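Side-chain contacts in putative exported protein (Bacteroides fragilis NCTC 9343, PDB 3IEE), which is of unknown function but is probably exported as a lipoprotein and folds into an elongated, all-alpha bundle of helices: residues Lys128-Asp131 and Val132-Leu136; Gly197-Ile200 and Asp201-Val204; Asp255-Tyr258 and Asp259-Thr262. All blocks are in the same frame, centred on the assembly; numbering follows the deposited sequence.

Contact 1. Residues Lys128-Asp131 and Val132-Leu136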
ATOM      1  N   LYS A 128     -18.420   5.314 -20.765  1.00 28.97           N
ATOM      2  CA  LYS A 128     -18.978   4.453 -19.706  1.00 30.98           C
ATOM      3  C   LYS A 128     -18.001   3.399 -19.151  1.00 28.58           C
ATOM      4  O   LYS A 128     -17.935   3.168 -17.929  1.00 24.52           O
ATOM      5  CB  LYS A 128     -20.260   3.769 -20.197  1.00 32.28           C
ATOM      6  CG  LYS A 128     -21.424   4.753 -20.424  1.00 36.95           C
ATOM      7  CD  LYS A 128     -22.551   4.183 -21.310  1.00 37.65           C
ATOM      8  CE  LYS A 128     -22.996   2.785 -20.871  1.00 41.06           C
ATOM      9  NZ  LYS A 128     -24.116   2.282 -21.724  1.00 41.33           N
ATOM     10  N   LEU A 129     -17.248   2.768 -20.051  1.00 25.83           N
ATOM     11  CA  LEU A 129     -16.190   1.824 -19.673  1.00 24.97           C
ATOM     12  C   LEU A 129     -15.003   2.522 -18.979  1.00 21.67           C
ATOM     13  O   LEU A 129     -14.390   1.937 -18.082  1.00 20.64           O
ATOM     14  CB  LEU A 129     -15.715   1.019 -20.885  1.00 25.21           C
ATOM     15  CG  LEU A 129     -15.436  -0.466 -20.698  1.00 28.50           C
ATOM     16  CD1 LEU A 129     -16.551  -1.211 -19.917  1.00 27.88           C
ATOM     17  CD2 LEU A 129     -15.198  -1.104 -22.032  1.00 24.19           C
ATOM     18  N   LEU A 130     -14.727   3.776 -19.329  1.00 19.37           N
ATOM     19  CA  LEU A 130     -13.711   4.548 -18.621  1.00 17.51           C
ATOM     20  C   LEU A 130     -14.181   4.761 -17.196  1.00 21.06           C
ATOM     21  O   LEU A 130     -13.431   4.559 -16.242  1.00 19.11           O
ATOM     22  CB  LEU A 130     -13.423   5.893 -19.315  1.00 17.61           C
ATOM     23  CG  LEU A 130     -12.429   6.866 -18.672  1.00 19.69           C
ATOM     24  CD1 LEU A 130     -11.128   6.179 -18.276  1.00 18.76           C
ATOM     25  CD2 LEU A 130     -12.116   8.091 -19.525  1.00 17.89           C
ATOM     26  N   ASP A 131     -15.449   5.148 -17.049  1.00 18.84           N
ATOM     27  CA  ASP A 131     -15.988   5.389 -15.706  1.00 20.39           C
ATOM     28  C   ASP A 131     -15.988   4.104 -14.865  1.00 19.00           C
ATOM     29  O   ASP A 131     -15.676   4.140 -13.684  1.00 18.60           O
ATOM     30  CB  ASP A 131     -17.381   6.020 -15.763  1.00 22.32           C
ATOM     31  CG  ASP A 131     -17.364   7.480 -16.219  1.00 26.38           C
ATOM     32  OD1 ASP A 131     -16.333   8.171 -16.089  1.00 27.23           O
ATOM     33  OD2 ASP A 131     -18.426   7.947 -16.712  1.00 30.09           O
ATOM     34  N   VAL A 132     -16.310   2.983 -15.473  1.00 16.94           N
ATOM     35  CA  VAL A 132     -16.217   1.704 -14.782  1.00 17.75           C
ATOM     36  C   VAL A 132     -14.793   1.420 -14.327  1.00 16.92           C
ATOM     37  O   VAL A 132     -14.562   0.910 -13.227  1.00 17.28           O
ATOM     38  CB  VAL A 132     -16.659   0.579 -15.688  1.00 18.17           C
ATOM     39  CG1 VAL A 132     -16.254  -0.747 -15.176  1.00 17.97           C
ATOM     40  CG2 VAL A 132     -18.209   0.631 -15.907  1.00 23.47           C
ATOM     41  N   ASN A 133     -13.811   1.744 -15.155  1.00 15.78           N
ATOM     42  CA  ASN A 133     -12.424   1.504 -14.770  1.00 14.05           C
ATOM     43  C   ASN A 133     -11.918   2.422 -13.681  1.00 16.91           C
ATOM     44  O   ASN A 133     -11.101   1.982 -12.871  1.00 17.48           O
ATOM     45  CB  ASN A 133     -11.477   1.502 -15.991  1.00 17.23           C
ATOM     46  CG  ASN A 133     -11.238   0.101 -16.556  1.00 14.49           C
ATOM     47  OD1 ASN A 133     -12.026  -0.819 -16.346  1.00 15.19           O
ATOM     48  ND2 ASN A 133     -10.148  -0.064 -17.301  1.00 13.77           N
ATOM     49  N   TYR A 134     -12.417   3.665 -13.591  1.00 15.18           N
ATOM     50  CA  TYR A 134     -12.086   4.491 -12.437  1.00 19.15           C
ATOM     51  C   TYR A 134     -12.559   3.802 -11.155  1.00 19.58           C
ATOM     52  O   TYR A 134     -11.827   3.765 -10.164  1.00 18.05           O
ATOM     53  CB  TYR A 134     -12.683   5.889 -12.495  1.00 19.89           C
ATOM     54  CG  TYR A 134     -12.084   6.833 -13.515  1.00 21.51           C
ATOM     55  CD1 TYR A 134     -10.704   7.115 -13.542  1.00 21.68           C
ATOM     56  CD2 TYR A 134     -12.924   7.501 -14.405  1.00 29.64           C
ATOM     57  CE1 TYR A 134     -10.175   7.999 -14.480  1.00 24.64           C
ATOM     58  CE2 TYR A 134     -12.413   8.394 -15.351  1.00 26.28           C
ATOM     59  CZ  TYR A 134     -11.048   8.641 -15.376  1.00 26.61           C
ATOM     60  OH  TYR A 134     -10.608   9.564 -16.315  1.00 30.89           O
ATOM     61  N   GLN A 135     -13.773   3.257 -11.178  0.50 17.12           N
ATOM     62  CA  GLN A 135     -14.321   2.542 -10.020  0.50 17.44           C
ATOM     63  C   GLN A 135     -13.566   1.246  -9.669  0.50 17.42           C
ATOM     64  O   GLN A 135     -13.365   0.956  -8.496  0.50 17.42           O
ATOM     65  CB  GLN A 135     -15.813   2.233 -10.231  0.50 18.51           C
ATOM     66  CG  GLN A 135     -16.497   1.599  -9.003  0.50 18.56           C
ATOM     67  CD  GLN A 135     -16.423   2.505  -7.776  0.50 22.82           C
ATOM     68  OE1 GLN A 135     -16.646   3.706  -7.883  0.50 23.84           O
ATOM     69  NE2 GLN A 135     -16.078   1.937  -6.620  0.50 22.19           N
ATOM     70  N   LEU A 136     -13.182   0.466 -10.675  1.00 16.12           N
ATOM     71  CA  LEU A 136     -12.368  -0.747 -10.457  1.00 16.37           C
ATOM     72  C   LEU A 136     -11.019  -0.398  -9.863  1.00 13.40           C
ATOM     73  O   LEU A 136     -10.521  -1.124  -8.967  1.00 16.31           O
ATOM     74  CB  LEU A 136     -12.185  -1.550 -11.770  1.00 17.04           C
ATOM     75  CG  LEU A 136     -13.441  -2.293 -12.260  1.00 18.33           C
ATOM     76  CD1 LEU A 136     -13.274  -2.833 -13.633  1.00 19.65           C
ATOM     77  CD2 LEU A 136     -13.767  -3.451 -11.266  1.00 19.54           C
TER

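Contact 2. Residues Gly197-Ile200 and Asp201-Val204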
ATOM      1  N   GLY A 197      -8.805  12.860   0.263  1.00 10.87           N
ATOM      2  CA  GLY A 197      -8.119  13.788   1.162  1.00 12.15           C
ATOM      3  C   GLY A 197      -8.335  13.519   2.613  1.00 11.51           C
ATOM      4  O   GLY A 197      -7.370  13.437   3.394  1.00 13.35           O
ATOM      5  N   PRO A 198      -9.614  13.414   3.040  1.00 11.33           N
ATOM      6  CA  PRO A 198      -9.815  13.165   4.479  1.00 11.83           C
ATOM      7  C   PRO A 198      -9.225  11.853   4.975  1.00 11.13           C
ATOM      8  O   PRO A 198      -8.805  11.766   6.146  1.00 11.87           O
ATOM      9  CB  PRO A 198     -11.347  13.210   4.640  1.00 13.17           C
ATOM     10  CG  PRO A 198     -11.828  13.985   3.497  1.00 12.01           C
ATOM     11  CD  PRO A 198     -10.873  13.700   2.354  1.00 11.99           C
ATOM     12  N   ARG A 199      -9.252  10.817   4.139  0.50 10.58           N
ATOM     13  CA  ARG A 199      -8.618   9.544   4.499  0.50 12.63           C
ATOM     14  C   ARG A 199      -7.095   9.718   4.678  0.50 12.49           C
ATOM     15  O   ARG A 199      -6.539   9.215   5.661  0.50 12.70           O
ATOM     16  CB  ARG A 199      -8.938   8.442   3.488  0.50 14.27           C
ATOM     17  CG  ARG A 199      -8.364   7.109   3.865  0.50 15.29           C
ATOM     18  CD  ARG A 199      -8.915   6.598   5.177  0.50 18.85           C
ATOM     19  NE  ARG A 199      -8.491   5.218   5.364  0.50 29.28           N
ATOM     20  CZ  ARG A 199      -8.812   4.437   6.390  0.50 26.41           C
ATOM     21  NH1 ARG A 199      -9.598   4.859   7.375  0.50 27.69           N
ATOM     22  NH2 ARG A 199      -8.334   3.200   6.405  0.50 35.44           N
ATOM     23  N   ILE A 200      -6.436  10.469   3.782  1.00 10.57           N
ATOM     24  CA  ILE A 200      -4.999  10.803   3.950  1.00 11.94           C
ATOM     25  C   ILE A 200      -4.812  11.526   5.295  1.00 13.34           C
ATOM     26  O   ILE A 200      -3.923  11.191   6.083  1.00 12.54           O
ATOM     27  CB  ILE A 200      -4.495  11.667   2.820  1.00 10.86           C
ATOM     28  CG1 ILE A 200      -4.483  10.866   1.517  1.00 13.55           C
ATOM     29  CG2 ILE A 200      -3.047  12.251   3.161  1.00 12.39           C
ATOM     30  CD1 ILE A 200      -4.352  11.712   0.286  1.00 14.52           C
ATOM     31  N   ASP A 201      -5.702  12.468   5.605  1.00 12.14           N
ATOM     32  CA  ASP A 201      -5.552  13.206   6.871  1.00 12.11           C
ATOM     33  C   ASP A 201      -5.681  12.284   8.093  1.00 14.26           C
ATOM     34  O   ASP A 201      -4.974  12.463   9.104  1.00 14.26           O
ATOM     35  CB  ASP A 201      -6.552  14.343   6.945  1.00 10.94           C
ATOM     36  CG  ASP A 201      -6.401  15.344   5.821  1.00 10.11           C
ATOM     37  OD1 ASP A 201      -5.335  15.428   5.192  1.00 14.56           O
ATOM     38  OD2 ASP A 201      -7.364  16.107   5.582  1.00 16.58           O
ATOM     39  N   LEU A 202      -6.579  11.308   8.004  1.00 13.94           N
ATOM     40  CA  LEU A 202      -6.812  10.359   9.074  1.00 15.44           C
ATOM     41  C   LEU A 202      -5.550   9.533   9.290  1.00 14.09           C
ATOM     42  O   LEU A 202      -5.092   9.321  10.435  1.00 12.77           O
ATOM     43  CB  LEU A 202      -7.967   9.430   8.681  1.00 15.29           C
ATOM     44  CG  LEU A 202      -8.521   8.525   9.770  1.00 24.23           C
ATOM     45  CD1 LEU A 202      -8.986   9.314  11.006  1.00 27.68           C
ATOM     46  CD2 LEU A 202      -9.684   7.739   9.162  1.00 20.80           C
ATOM     47  N   LYS A 203      -4.954   9.072   8.199  1.00 12.03           N
ATOM     48  CA  LYS A 203      -3.746   8.265   8.315  1.00 13.32           C
ATOM     49  C   LYS A 203      -2.537   9.091   8.812  1.00 11.68           C
ATOM     50  O   LYS A 203      -1.688   8.559   9.534  1.00 13.78           O
ATOM     51  CB  LYS A 203      -3.398   7.574   6.998  1.00 15.47           C
ATOM     52  CG  LYS A 203      -4.426   6.546   6.544  1.00 18.38           C
ATOM     53  CD  LYS A 203      -4.561   5.361   7.480  1.00 26.50           C
ATOM     54  CE  LYS A 203      -3.493   4.284   7.236  1.00 32.71           C
ATOM     55  NZ  LYS A 203      -3.722   3.063   8.080  1.00 29.59           N
ATOM     56  N   VAL A 204      -2.463  10.366   8.434  1.00 13.05           N
ATOM     57  CA  VAL A 204      -1.437  11.279   8.974  1.00 12.73           C
ATOM     58  C   VAL A 204      -1.622  11.464  10.471  1.00 12.85           C
ATOM     59  O   VAL A 204      -0.639  11.478  11.268  1.00 13.72           O
ATOM     60  CB  VAL A 204      -1.427  12.624   8.246  1.00 15.74           C
ATOM     61  CG1 VAL A 204      -0.545  13.616   9.021  1.00 13.53           C
ATOM     62  CG2 VAL A 204      -0.986  12.428   6.786  1.00 11.30           C
TER

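Contact 3. Residues Asp255-Tyr258 and Asp259-Thr262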
ATOM      1  N   ASP A 255       2.862  13.872  -9.881  1.00 19.71           N
ATOM      2  CA  ASP A 255       3.942  12.929  -9.747  1.00 19.21           C
ATOM      3  C   ASP A 255       5.127  13.545  -8.972  1.00 16.49           C
ATOM      4  O   ASP A 255       5.781  12.839  -8.242  1.00 21.25           O
ATOM      5  CB  ASP A 255       4.408  12.472 -11.142  1.00 22.17           C
ATOM      6  CG  ASP A 255       3.562  11.345 -11.724  1.00 26.25           C
ATOM      7  OD1 ASP A 255       2.721  10.728 -11.028  1.00 30.03           O
ATOM      8  OD2 ASP A 255       3.789  11.043 -12.908  1.00 30.79           O
ATOM      9  N   ALA A 256       5.376  14.848  -9.119  1.00 17.15           N
ATOM     10  CA  ALA A 256       6.520  15.469  -8.404  1.00 17.42           C
ATOM     11  C   ALA A 256       6.303  15.355  -6.878  1.00 16.71           C
ATOM     12  O   ALA A 256       7.251  15.118  -6.111  1.00 17.92           O
ATOM     13  CB  ALA A 256       6.690  16.871  -8.781  1.00 17.96           C
ATOM     14  N   ASP A 257       5.063  15.629  -6.468  1.00 17.87           N
ATOM     15  CA  ASP A 257       4.692  15.516  -5.047  1.00 14.78           C
ATOM     16  C   ASP A 257       4.784  14.063  -4.583  1.00 14.48           C
ATOM     17  O   ASP A 257       5.350  13.796  -3.519  1.00 14.37           O
ATOM     18  CB  ASP A 257       3.308  16.116  -4.810  1.00 17.81           C
ATOM     19  CG  ASP A 257       3.320  17.653  -4.848  1.00 14.93           C
ATOM     20  OD1 ASP A 257       4.369  18.271  -4.592  1.00 20.67           O
ATOM     21  OD2 ASP A 257       2.272  18.247  -5.120  1.00 27.00           O
ATOM     22  N   TYR A 258       4.271  13.125  -5.385  1.00 16.09           N
ATOM     23  CA  TYR A 258       4.347  11.724  -5.025  1.00 15.42           C
ATOM     24  C   TYR A 258       5.766  11.255  -4.840  1.00 18.42           C
ATOM     25  O   TYR A 258       6.104  10.601  -3.867  1.00 17.96           O
ATOM     26  CB  TYR A 258       3.643  10.839  -6.051  1.00 19.36           C
ATOM     27  CG  TYR A 258       3.720   9.353  -5.695  1.00 18.56           C
ATOM     28  CD1 TYR A 258       2.818   8.763  -4.789  1.00 19.94           C
ATOM     29  CD2 TYR A 258       4.668   8.532  -6.279  1.00 26.00           C
ATOM     30  CE1 TYR A 258       2.871   7.415  -4.507  1.00 21.56           C
ATOM     31  CE2 TYR A 258       4.733   7.160  -5.977  1.00 27.81           C
ATOM     32  CZ  TYR A 258       3.817   6.616  -5.083  1.00 23.93           C
ATOM     33  OH  TYR A 258       3.930   5.263  -4.767  1.00 26.05           O
ATOM     34  N   ASP A 259       6.608  11.632  -5.803  1.00 19.16           N
ATOM     35  CA  ASP A 259       7.995  11.243  -5.793  1.00 18.53           C
ATOM     36  C   ASP A 259       8.731  11.946  -4.623  1.00 17.39           C
ATOM     37  O   ASP A 259       9.636  11.379  -4.032  1.00 16.81           O
ATOM     38  CB  ASP A 259       8.613  11.608  -7.128  1.00 20.32           C
ATOM     39  CG  ASP A 259       8.058  10.759  -8.283  1.00 20.79           C
ATOM     40  OD1 ASP A 259       7.387   9.694  -8.051  1.00 22.52           O
ATOM     41  OD2 ASP A 259       8.300  11.195  -9.424  1.00 20.03           O
HETATM   42  N   MSE A 260       8.336  13.173  -4.277  0.70 18.14           N
HETATM   43  CA  MSE A 260       8.931  13.830  -3.115  0.70 15.17           C
HETATM   44  C   MSE A 260       8.632  13.000  -1.860  0.70 16.86           C
HETATM   45  O   MSE A 260       9.523  12.726  -1.033  0.70 18.57           O
HETATM   46  CB  MSE A 260       8.381  15.235  -2.910  0.70 14.42           C
HETATM   47  CG  MSE A 260       9.035  15.972  -1.791  0.70 17.07           C
HETATM   48 SE   MSE A 260       8.203  17.751  -1.633  0.53 22.74          SE
HETATM   49  CE  MSE A 260       6.365  17.213  -1.193  0.70 17.39           C
ATOM     50  N   LEU A 261       7.364  12.617  -1.723  1.00 16.91           N
ATOM     51  CA  LEU A 261       6.943  11.864  -0.535  1.00 16.67           C
ATOM     52  C   LEU A 261       7.605  10.469  -0.493  1.00 15.04           C
ATOM     53  O   LEU A 261       8.040  10.033   0.586  1.00 18.44           O
ATOM     54  CB  LEU A 261       5.428  11.734  -0.488  1.00 14.72           C
ATOM     55  CG  LEU A 261       4.659  13.042  -0.244  1.00 14.98           C
ATOM     56  CD1 LEU A 261       3.145  12.836  -0.335  1.00 16.49           C
ATOM     57  CD2 LEU A 261       5.010  13.685   1.101  1.00 15.30           C
ATOM     58  N   THR A 262       7.644   9.777  -1.644  1.00 18.75           N
ATOM     59  CA  THR A 262       8.150   8.394  -1.662  1.00 19.57           C
ATOM     60  C   THR A 262       9.618   8.506  -1.358  1.00 18.88           C
ATOM     61  O   THR A 262      10.173   7.734  -0.601  1.00 20.31           O
ATOM     62  CB  THR A 262       7.935   7.686  -3.007  1.00 19.63           C
ATOM     63  OG1 THR A 262       8.630   8.396  -4.022  1.00 27.91           O
ATOM     64  CG2 THR A 262       6.471   7.560  -3.371  1.00 18.08           C
TER

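Contact 1. Residues Lys128-Asp131 and Val132-Leu136
Leu130 and Tyr134 meet one turn apart on helix 123-162, where the leucine supplies a CH-pi contact to the tyrosine ring, a common i to i+4 pairing along an alpha-helix. Leu130 CD1 sits over one face, 4.2 Å from the centroid of the Tyr134 ring, displaced toward its hydroxyl end. The branch point closes in as well, with Leu130 CG 3.7 Å from Tyr134 CE2. Two torsions explain the fit. Leu130 carries CG trans to its backbone N, while Tyr134 has CG opposite its carbonyl carbon (chi1 -71°), which leans the ring back over the preceding turn. A branched aliphatic tip suits this place because it can cover a flat ring without competing for its hydroxyl.

Asp131 comes from another direction: OD1 lies in the ring plane at the edge, 3.9 Å from Tyr134 CD2. The carboxylate and ring planes stand 33° apart, and the slightly positive ring hydrogens probably make this a mildly favourable approach.

Further out, the phenol oxygen of Tyr134 is hydrogen-bonded to Glu54 of helix 43-56, and the ring of His193 meets that of Tyr134 with the planes inclined at about 40°. Leu130 itself packs on Met53 and Glu54, so helix 43-56 covers this face of the helix. The buried amide of Asn133 is satisfied at both ends by helix 87-119, OD1 accepting from Asn110 ND2 and ND2 donating to Phe107 O, which is why a group that can both donate and accept suits the place. Beneath these side chains runs the regular helical backbone, in which Tyr134 N donates to Leu130 O over 3.0 Å, and the Tyr134 ring atom CD2 rests 3.5 Å from the same Leu130 O.

Contact 2. Residues Gly197-Ile200 and Asp201-Val204
Ile200 and Val204 are brought together by complementary torsions: chi1 of Ile200 (-68°) sets its CG2 branch trans to the backbone N, and chi1 of Val204 (169°) swings its own CG2 back toward the preceding turn. The two methyls meet with Ile200 CG2 4.2 Å from Val204 CG2, and Val204 CG2 also lies 3.3 Å from Ile200 O. Beta-branched residues suit this buried stripe because their branches stay close to the backbone and give a compact apolar surface, which fits against Val244 of helix 224-247.

Asp201 folds back over the first turn, putting CG 3.2 Å from Gly197 O, while its N donates to that same oxygen over 2.9 Å. Its carboxylate is held by a salt bridge from OD1 to Arg248, and an acid this near a helix start probably also gains from the helix dipole.

On another side, in one of its two conformers, Arg199, bent at chi2, crosses Leu202 obliquely, with NH1 3.4 Å from Leu202 CD2. Lys203 CD lies above one guanidinium face, offset toward its rim, while Lys203 NZ turns to a salt bridge with Glu206. Such contacts are characteristic of the first turns of a bundle helix, with Ile200 and Val204 against helix 224-247 and the Lys203 stem against helix 169-189.

Contact 3. Residues Asp255-Tyr258 and Asp259-Thr262
The Tyr258 ring has Thr262 CG2, from one turn on, over one face and OD1 of the adjoining Asp259 at its edge; the first is a CH-pi contact between residues i and i+4 of an alpha-helix, near the start of helix 255-268, the last of the bundle. Thr262 CG2 lies 3.4 Å from the centroid of the Tyr258 ring and is shifted toward the rim. Its closest ring atom is Tyr258 CE2, at 3.2 Å, a tight fit for a methyl. At the edge, Asp259 OD1 stays in the ring plane, 3.4 Å from Tyr258 CD2, with the carboxylate turned 66° from the ring.

Threonine suits its position because its two branches do different work. With chi1 at 61°, CG2 is anti to the carbonyl carbon and points back at the ring face, whereas OG1 falls between the backbone N and carbonyl carbon and reaches Asp259 O. Asp259 is steadied by a salt bridge from OD1 to Lys44 of helix 43-56, whose charge probably offsets the nearness of Asp259 OD2 to Asp255 O (3.2 Å).

Tyr258 itself packs on Tyr189 and Ala190, joining this helix to the end of helix 169-189. Two alcohols share one backbone acceptor: Ser263 OG is hydrogen-bonded to Asp259 O, and Thr262 OG1 donates to that same Asp259 O over 3.1 Å, arriving from above the carbonyl plane.

In the fold
Along the chain the contacts come in series, each within a single helix: contact 1 on helix 123-162, contact 2 at the start of helix 197-215 and contact 3 at the start of helix 255-268. Contact 1 stands apart, its centre about 24 Å from that of contact 2 and about 25 Å from that of contact 3, and lies in the DUF6845 region. Contacts 2 and 3 share the DUF3829-like C-terminal region; their nearest atoms are about 7 Å apart, and both pack on helices 169-189 and 224-247, with Val244 touched by Ile200 and Val204 in one and Leu261 in the other. Helix 43-56 touches contacts 1 and 3, thereby linking the two regions in one bundle.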